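Local coordinates for glycosyl transferases group 1 family protein (Francisella tularensis subsp. tularensis, PDB 5I45) that probably transfers sugar residues as a GT-B glycosyltransferase of the GT4 family, represented here by its C-terminal Rossmann-like domain, at residues Gln19-Lys24 / Tyr109-Ile114; Ala133-Val138 / Lys183-Gly188. All coordinates share one frame; numbering follows the deposited sequence.

Contact 1: residues Gln19-Lys24 / Tyr109-Ile114; sequences QQWQDK and YRALDI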
loop_
_atom_site.group_PDB
_atom_site.type_symbol
_atom_site.label_atom_id
_atom_site.label_comp_id
_atom_site.label_asym_id
_atom_site.label_seq_id
_atom_site.Cartn_x
_atom_site.Cartn_y
_atom_site.Cartn_z
ATOM N N GLN A 19 -7.516 -13.787 7.451
ATOM C CA GLN A 19 -7.554 -15.054 6.715
ATOM C C GLN A 19 -7.117 -14.829 5.256
ATOM O O GLN A 19 -6.411 -15.643 4.703
ATOM C CB GLN A 19 -8.951 -15.705 6.764
ATOM C CG GLN A 19 -8.976 -17.089 6.118
ATOM C CD GLN A 19 -8.084 -18.046 6.840
ATOM O OE1 GLN A 19 -8.317 -18.345 8.004
ATOM N NE2 GLN A 19 -7.021 -18.513 6.172
ATOM N N GLN A 20 -7.541 -13.721 4.650
ATOM C CA GLN A 20 -7.122 -13.410 3.271
ATOM C C GLN A 20 -5.597 -13.271 3.203
ATOM O O GLN A 20 -4.979 -13.770 2.270
ATOM C CB GLN A 20 -7.774 -12.128 2.766
ATOM C CG GLN A 20 -9.287 -12.104 2.715
ATOM C CD GLN A 20 -9.851 -13.194 1.849
ATOM O OE1 GLN A 20 -10.570 -14.104 2.329
ATOM N NE2 GLN A 20 -9.463 -13.185 0.583
ATOM N N TRP A 21 -5.003 -12.624 4.205
ATOM C CA TRP A 21 -3.548 -12.528 4.267
ATOM C C TRP A 21 -2.927 -13.917 4.433
ATOM O O TRP A 21 -1.971 -14.257 3.726
ATOM C CB TRP A 21 -3.110 -11.591 5.400
ATOM C CG TRP A 21 -1.638 -11.581 5.545
ATOM C CD1 TRP A 21 -0.907 -12.376 6.385
ATOM C CD2 TRP A 21 -0.682 -10.848 4.754
ATOM N NE1 TRP A 21 0.435 -12.183 6.170
ATOM C CE2 TRP A 21 0.604 -11.240 5.192
ATOM C CE3 TRP A 21 -0.782 -9.909 3.729
ATOM C CZ2 TRP A 21 1.772 -10.702 4.651
ATOM C CZ3 TRP A 21 0.394 -9.398 3.189
ATOM C CH2 TRP A 21 1.631 -9.796 3.646
ATOM N N GLN A 22 -3.449 -14.730 5.360
ATOM C CA GLN A 22 -2.907 -16.085 5.523
ATOM C C GLN A 22 -2.915 -16.864 4.208
ATOM O O GLN A 22 -1.951 -17.585 3.909
ATOM C CB GLN A 22 -3.672 -16.856 6.614
ATOM C CG GLN A 22 -3.380 -16.376 8.012
ATOM C CD GLN A 22 -1.925 -16.535 8.362
ATOM O OE1 GLN A 22 -1.368 -17.653 8.237
ATOM N NE2 GLN A 22 -1.285 -15.466 8.799
ATOM N N ASP A 23 -3.958 -16.695 3.408
ATOM C CA ASP A 23 -4.101 -17.474 2.164
ATOM C C ASP A 23 -3.036 -17.126 1.145
ATOM O O ASP A 23 -2.809 -17.891 0.234
ATOM C CB ASP A 23 -5.474 -17.244 1.525
ATOM C CG ASP A 23 -6.631 -17.801 2.343
ATOM O OD1 ASP A 23 -6.434 -18.573 3.291
ATOM O OD2 ASP A 23 -7.754 -17.404 2.004
ATOM N N LYS A 24 -2.363 -15.981 1.310
ATOM C CA LYS A 24 -1.255 -15.609 0.390
ATOM C C LYS A 24 0.032 -16.396 0.631
ATOM O O LYS A 24 0.940 -16.379 -0.196
ATOM C CB LYS A 24 -0.979 -14.105 0.466
ATOM C CG LYS A 24 -2.163 -13.230 0.024
ATOM C CD LYS A 24 -2.572 -13.501 -1.413
ATOM C CE LYS A 24 -3.546 -12.461 -1.937
ATOM N NZ LYS A 24 -3.993 -12.799 -3.307
ATOM N N TYR A 109 -5.676 -6.269 -2.377
ATOM C CA TYR A 109 -6.210 -5.204 -1.535
ATOM C C TYR A 109 -6.952 -5.799 -0.344
ATOM O O TYR A 109 -6.836 -5.297 0.781
ATOM C CB TYR A 109 -7.132 -4.270 -2.300
ATOM C CG TYR A 109 -6.427 -3.341 -3.247
ATOM C CD1 TYR A 109 -5.696 -2.272 -2.767
ATOM C CD2 TYR A 109 -6.497 -3.517 -4.616
ATOM C CE1 TYR A 109 -5.092 -1.384 -3.619
ATOM C CE2 TYR A 109 -5.866 -2.636 -5.473
ATOM C CZ TYR A 109 -5.177 -1.576 -4.954
ATOM O OH TYR A 109 -4.550 -0.680 -5.797
ATOM N N ARG A 110 -7.671 -6.891 -0.591
ATOM C CA ARG A 110 -8.433 -7.558 0.479
ATOM C C ARG A 110 -7.577 -8.188 1.566
ATOM O O ARG A 110 -8.064 -8.471 2.657
ATOM C CB ARG A 110 -9.374 -8.609 -0.124
ATOM C CG ARG A 110 -10.607 -7.995 -0.718
ATOM C CD ARG A 110 -11.652 -9.023 -1.113
ATOM N NE ARG A 110 -11.404 -9.637 -2.415
ATOM C CZ ARG A 110 -11.718 -9.081 -3.586
ATOM N NH1 ARG A 110 -12.263 -7.848 -3.643
ATOM N NH2 ARG A 110 -11.468 -9.755 -4.712
ATOM N N ALA A 111 -6.305 -8.423 1.270
ATOM C CA ALA A 111 -5.377 -9.022 2.215
ATOM C C ALA A 111 -4.574 -7.988 3.004
ATOM O O ALA A 111 -3.907 -8.364 3.969
ATOM C CB ALA A 111 -4.425 -9.962 1.493
ATOM N N LEU A 112 -4.635 -6.708 2.601
ATOM C CA LEU A 112 -3.753 -5.686 3.182
ATOM C C LEU A 112 -4.429 -4.739 4.153
ATOM O O LEU A 112 -5.543 -4.276 3.908
ATOM C CB LEU A 112 -3.162 -4.835 2.038
ATOM C CG LEU A 112 -2.257 -5.607 1.088
ATOM C CD1 LEU A 112 -2.011 -4.791 -0.170
ATOM C CD2 LEU A 112 -0.971 -6.064 1.746
ATOM N N ASP A 113 -3.770 -4.442 5.276
ATOM C CA ASP A 113 -4.260 -3.443 6.206
ATOM C C ASP A 113 -3.974 -2.017 5.772
ATOM O O ASP A 113 -4.751 -1.137 6.055
ATOM C CB ASP A 113 -3.711 -3.666 7.614
ATOM C CG ASP A 113 -4.517 -4.672 8.382
ATOM O OD1 ASP A 113 -4.414 -5.878 8.127
ATOM O OD2 ASP A 113 -5.329 -4.228 9.226
ATOM N N ILE A 114 -2.817 -1.818 5.132
ATOM C CA ILE A 114 -2.368 -0.464 4.758
ATOM C C ILE A 114 -1.895 -0.506 3.337
ATOM O O ILE A 114 -1.209 -1.468 2.953
ATOM C CB ILE A 114 -1.227 0.002 5.683
ATOM C CG1 ILE A 114 -1.652 -0.015 7.156
ATOM C CG2 ILE A 114 -0.682 1.351 5.229
ATOM C CD1 ILE A 114 -0.530 0.204 8.156
#
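Gln20 opens the contact by laying its aliphatic base over the last turn of helix 104-111: CB stands 3.7 Å from Arg110 O, and Gln20 CG is almost as near. Its first torsion, chi1 -60°, sets CG beside the backbone N, and the bend at chi2 then turns the amide away from that carbonyl. The CB of Ala111 points at helix 17-23 and presses on its backbone, 3.8 Å from Trp21 N. Here the backbones are nearest, Trp21 CA and Ala111 CA being 4.5 Å apart, with the methyl beside that line. With CG anti to the backbone N (chi1 175°), the Trp21 indole meets Ala111 O with its benzo edge, near the ring plane, Trp21 CE3 lying 3.5 Å from the oxygen. Farther along the ring, Trp21 CZ3 comes within 3.9 Å of Leu112 CD2, the two side chains meeting at a slant, while NE1 is hydrogen-bonded to Gly28 O. Lys24 closes the segment, its CG 4.2 Å from Ala111 CB and its NZ hydrogen-bonded to Ser107 OG. No hydrogen bond joins the segments; apolar contacts and carbon atoms resting on the carbonyls of Arg110 and Ala111 make the join. In the Rossmann-like C-terminal domain, helix 17-23 lies against the C-terminal end of helix 104-111, where the chain turns into strand 114-117; Trp21 touches Thr62 and Leu112 touches Val64 of strand 61-66.

Contact 2: residues Ala133-Val138 / Lys183-Gly188; sequences ASKCAV and KIAQNG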
loop_
_atom_site.group_PDB
_atom_site.type_symbol
_atom_site.label_atom_id
_atom_site.label_comp_id
_atom_site.label_asym_id
_atom_site.label_seq_id
_atom_site.Cartn_x
_atom_site.Cartn_y
_atom_site.Cartn_z
ATOM N N ALA A 133 -11.844 1.548 -1.186
ATOM C CA ALA A 133 -13.032 0.711 -1.431
ATOM C C ALA A 133 -12.886 -0.662 -0.775
ATOM O O ALA A 133 -13.900 -1.303 -0.471
ATOM C CB ALA A 133 -13.285 0.589 -2.925
ATOM N N SER A 134 -11.645 -1.083 -0.569
ATOM C CA SER A 134 -11.386 -2.358 0.066
ATOM C C SER A 134 -11.178 -2.236 1.569
ATOM O O SER A 134 -10.851 -3.213 2.216
ATOM C CB SER A 134 -10.155 -3.008 -0.560
ATOM O OG SER A 134 -10.240 -3.039 -1.981
ATOM N N LYS A 135 -11.371 -1.033 2.110
ATOM C CA LYS A 135 -11.195 -0.746 3.512
ATOM C C LYS A 135 -9.752 -0.937 4.005
ATOM O O LYS A 135 -9.490 -1.307 5.141
ATOM C CB LYS A 135 -12.239 -1.474 4.379
ATOM C CG LYS A 135 -12.762 -0.635 5.530
ATOM C CD LYS A 135 -13.873 -1.296 6.325
ATOM C CE LYS A 135 -15.203 -1.439 5.589
ATOM N NZ LYS A 135 -16.238 -1.975 6.513
ATOM N N CYS A 136 -8.825 -0.613 3.122
ATOM C CA CYS A 136 -7.395 -0.482 3.490
ATOM C C CYS A 136 -7.175 0.944 3.979
ATOM O O CYS A 136 -7.768 1.886 3.443
ATOM C CB CYS A 136 -6.489 -0.700 2.287
ATOM S SG CYS A 136 -6.734 -2.214 1.398
ATOM N N ALA A 137 -6.316 1.148 4.973
ATOM C CA ALA A 137 -5.929 2.511 5.360
ATOM C C ALA A 137 -4.907 3.000 4.347
ATOM O O ALA A 137 -3.955 2.261 4.076
ATOM C CB ALA A 137 -5.349 2.497 6.751
ATOM N N VAL A 138 -5.047 4.210 3.822
ATOM C CA VAL A 138 -4.153 4.713 2.785
ATOM C C VAL A 138 -3.278 5.858 3.259
ATOM O O VAL A 138 -3.726 6.833 3.918
ATOM C CB VAL A 138 -4.974 5.176 1.559
ATOM C CG1 VAL A 138 -4.106 5.853 0.500
ATOM C CG2 VAL A 138 -5.675 3.994 0.937
ATOM N N LYS A 183 -10.603 3.141 12.059
ATOM C CA LYS A 183 -11.473 4.280 11.847
ATOM C C LYS A 183 -11.127 5.056 10.572
ATOM O O LYS A 183 -12.016 5.418 9.812
ATOM C CB LYS A 183 -11.469 5.177 13.064
ATOM C CG LYS A 183 -12.254 6.459 12.874
ATOM C CD LYS A 183 -13.060 6.806 14.096
ATOM C CE LYS A 183 -13.344 8.292 14.119
ATOM N NZ LYS A 183 -12.908 8.895 12.821
ATOM N N ILE A 184 -9.833 5.286 10.349
ATOM C CA ILE A 184 -9.361 5.940 9.131
ATOM C C ILE A 184 -9.804 5.144 7.904
ATOM O O ILE A 184 -10.352 5.697 6.973
ATOM C CB ILE A 184 -7.818 6.051 9.157
ATOM C CG1 ILE A 184 -7.380 7.071 10.210
ATOM C CG2 ILE A 184 -7.238 6.369 7.780
ATOM C CD1 ILE A 184 -7.669 8.496 9.907
ATOM N N ALA A 185 -9.598 3.828 7.976
ATOM C CA ALA A 185 -9.951 2.943 6.855
ATOM C C ALA A 185 -11.458 2.949 6.557
ATOM O O ALA A 185 -11.863 3.030 5.411
ATOM C CB ALA A 185 -9.446 1.529 7.090
ATOM N N GLN A 186 -12.259 2.851 7.610
ATOM C CA GLN A 186 -13.702 2.922 7.474
ATOM C C GLN A 186 -14.131 4.266 6.897
ATOM O O GLN A 186 -15.011 4.315 6.029
ATOM C CB GLN A 186 -14.347 2.659 8.809
ATOM C CG GLN A 186 -15.864 2.655 8.765
ATOM C CD GLN A 186 -16.437 1.450 8.052
ATOM O OE1 GLN A 186 -16.122 0.313 8.395
ATOM N NE2 GLN A 186 -17.285 1.674 7.062
ATOM N N ASN A 187 -13.545 5.362 7.368
ATOM C CA ASN A 187 -13.906 6.657 6.839
ATOM C C ASN A 187 -13.581 6.750 5.339
ATOM O O ASN A 187 -14.353 7.308 4.576
ATOM C CB ASN A 187 -13.171 7.766 7.581
ATOM C CG ASN A 187 -13.628 7.947 9.018
ATOM O OD1 ASN A 187 -12.918 8.573 9.832
ATOM N ND2 ASN A 187 -14.804 7.450 9.353
ATOM N N GLY A 188 -12.427 6.217 4.930
ATOM C CA GLY A 188 -12.068 6.202 3.501
ATOM C C GLY A 188 -13.065 5.390 2.673
ATOM O O GLY A 188 -13.489 5.799 1.603
HETATM O O HOH W 1 -9.905 3.645 3.502
#
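Ala185 fits its methyl against the backbone that leads into strand 137-140, and this is the close-packed part of the contact. Ala185 CB lies 3.4 Å from Lys135 O and nearly as close to Ala137 N, so a small side chain of the helix sits directly on main-chain atoms. Ala137 CB stands 4.2 Å from Ala185 CB and touches Ile184 CG2 more loosely. Beside these methyls a water bridges the backbones, donating to both Cys136 O and Ala185 O, 2.8 Å from each; both carbonyls thereby gain a partner within a largely buried interface. The loop owes its course to a Schellman motif that ends helix 126-133: Lys135, with positive phi (63°), is its C-prime residue, and the chain reverses there to enter the parallel sheet of this Rossmann-like domain, whose helix 178-195 packs across the turn. On the partly exposed side, the contact passes to long polar chains. Lys135 and Gln186 run side by side in the same direction, the lysine CG passing 3.8 Å from Ala185 O before a bend at chi3 carries the ammonium to the amide. Lys135 NZ then donates to Gln186 OE1 over 3.0 Å, at a C=O...N angle of 122° and tilted 21° from the carbonyl plane. Each end has a further partner: Lys135 makes a cation-pi contact with Tyr189, and Gln186 NE2 is hydrogen-bonded to Asp190 OD1.

How the contacts relate
From the N terminus the chain passes through helix 17-23, builds strands 30-35, 61-66 and 93-96 with their helices, and returns in helix 104-111, where contact 1 closes the first loop, whose nearest ends are 85 residues apart. Strand 114-117 and helix 126-133 follow. Contact 2 then opens, and helix 178-195 closes it 45 residues on. The two loops stand in series, neither nested nor crossed, with contact centres about 14 Å apart. They meet where two adjacent parallel strands begin: Asp113 O lies 3.0 Å from Ala137 N, a probable hydrogen bond. Thus the N-terminal and C-terminal helices, 17-23 and 178-195, are tied to neighbouring strand entrances of one sheet.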